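Nuclear RNA export factor 2 (Drosophila melanogaster, PDB 6MRK) acts in the ovary with Piwi and Nxt1 in cotranscriptional transposon silencing and may take part in mRNA export from the nucleus, this chain being its NTF2-like domain. Local coordinates at residues A[92-95]-A[96-99]. Residues are numbered along the deposited sequence; the frame is centred on the assembly and turned at random.
Sequences CTYI and VEIL
Val96, Glu97, Ile98 and Leu99 each donate a backbone N-H to the carbonyl four residues earlier, making two turns of α-helix. The first of these bonds, Val96 N to Cys92 O, is 3.0 Å long and nearly straight (168°). Ile98 N, in contrast, is 3.3 Å from Tyr94 O and makes a further weak bond to Ile95 O. Ile95 O thus receives two N-H groups, the stronger from Leu99 N at 3.0 Å in the carbonyl plane.

On the buried side, Ile95 and Leu99 lie alongside each other, one turn apart, and touch through Ile95 CG2 and Leu99 CD2 at 4.0 Å. With chi1 at -70°, Ile95 sets CG2 beside its own carbonyl carbon, on the side facing the next turn. The exposed side carries Tyr94 and Glu97, which run in the same direction. The extended glutamate chain brings OE1 within 3.9 Å of Tyr94 CD1, with the carboxylate turned 39° from the ring plane and approaching it obliquely, a loose contact and not a stack.

The short helix 92-99 belongs to the NTF2-like domain and links the short strand 89-90 to the long strand 104-119. Ile95 and Leu99 pack on Phe45 of strand 44-49, Cys92 and Ile95 meet Tyr39 in the loop leading into that strand, and Arg32 NH1 hydrogen-bonds to Leu99 O at the last turn.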
# COMPACT_ATOMS: atom_id res chain seq x y z
N CYS A 92 -8.36 -4.56 15.91
CA CYS A 92 -7.64 -5.87 15.88
C CYS A 92 -8.62 -7.03 15.70
O CYS A 92 -8.35 -7.88 14.85
CB CYS A 92 -6.80 -6.07 17.14
SG CYS A 92 -7.61 -5.48 18.65
N THR A 93 -9.70 -7.11 16.47
CA THR A 93 -10.64 -8.27 16.38
C THR A 93 -11.15 -8.33 14.93
O THR A 93 -11.05 -9.40 14.31
CB THR A 93 -11.74 -8.21 17.45
OG1 THR A 93 -12.49 -7.01 17.26
CG2 THR A 93 -11.23 -8.25 18.87
N TYR A 94 -11.63 -7.20 14.40
CA TYR A 94 -12.34 -7.11 13.10
C TYR A 94 -11.37 -7.42 11.96
O TYR A 94 -11.74 -8.11 11.00
CB TYR A 94 -12.98 -5.74 12.89
CG TYR A 94 -14.28 -5.56 13.63
CD1 TYR A 94 -15.34 -6.43 13.41
CD2 TYR A 94 -14.46 -4.56 14.57
CE1 TYR A 94 -16.54 -6.30 14.09
CE2 TYR A 94 -15.65 -4.42 15.26
CZ TYR A 94 -16.70 -5.29 15.01
OH TYR A 94 -17.88 -5.18 15.67
N ILE A 95 -10.15 -6.91 12.07
CA ILE A 95 -9.09 -7.13 11.05
C ILE A 95 -8.75 -8.63 11.00
O ILE A 95 -8.81 -9.23 9.91
CB ILE A 95 -7.87 -6.25 11.35
CG1 ILE A 95 -8.20 -4.78 11.09
CG2 ILE A 95 -6.65 -6.71 10.57
CD1 ILE A 95 -7.20 -3.82 11.65
N VAL A 96 -8.42 -9.21 12.15
CA VAL A 96 -7.93 -10.61 12.20
C VAL A 96 -9.05 -11.51 11.69
O VAL A 96 -8.77 -12.49 10.98
CB VAL A 96 -7.43 -10.98 13.61
CG1 VAL A 96 -6.77 -12.35 13.64
CG2 VAL A 96 -6.44 -9.96 14.11
N GLU A 97 -10.29 -11.13 12.00
CA GLU A 97 -11.53 -11.82 11.54
C GLU A 97 -11.56 -11.91 10.01
O GLU A 97 -11.93 -12.96 9.51
CB GLU A 97 -12.75 -11.11 12.15
CG GLU A 97 -14.06 -11.29 11.39
CD GLU A 97 -15.31 -10.79 12.11
OE1 GLU A 97 -15.20 -10.35 13.27
OE2 GLU A 97 -16.41 -10.87 11.50
N ILE A 98 -11.19 -10.85 9.28
CA ILE A 98 -11.19 -10.86 7.78
C ILE A 98 -10.00 -11.70 7.32
O ILE A 98 -10.17 -12.50 6.39
CB ILE A 98 -11.15 -9.43 7.17
CG1 ILE A 98 -12.44 -8.66 7.43
CG2 ILE A 98 -10.83 -9.49 5.68
CD1 ILE A 98 -13.70 -9.43 7.05
N LEU A 99 -8.86 -11.50 7.96
CA LEU A 99 -7.56 -12.11 7.58
C LEU A 99 -7.65 -13.63 7.66
O LEU A 99 -6.90 -14.30 6.93
CB LEU A 99 -6.48 -11.57 8.52
CG LEU A 99 -5.54 -10.50 7.95
CD1 LEU A 99 -6.27 -9.44 7.16
CD2 LEU A 99 -4.76 -9.86 9.07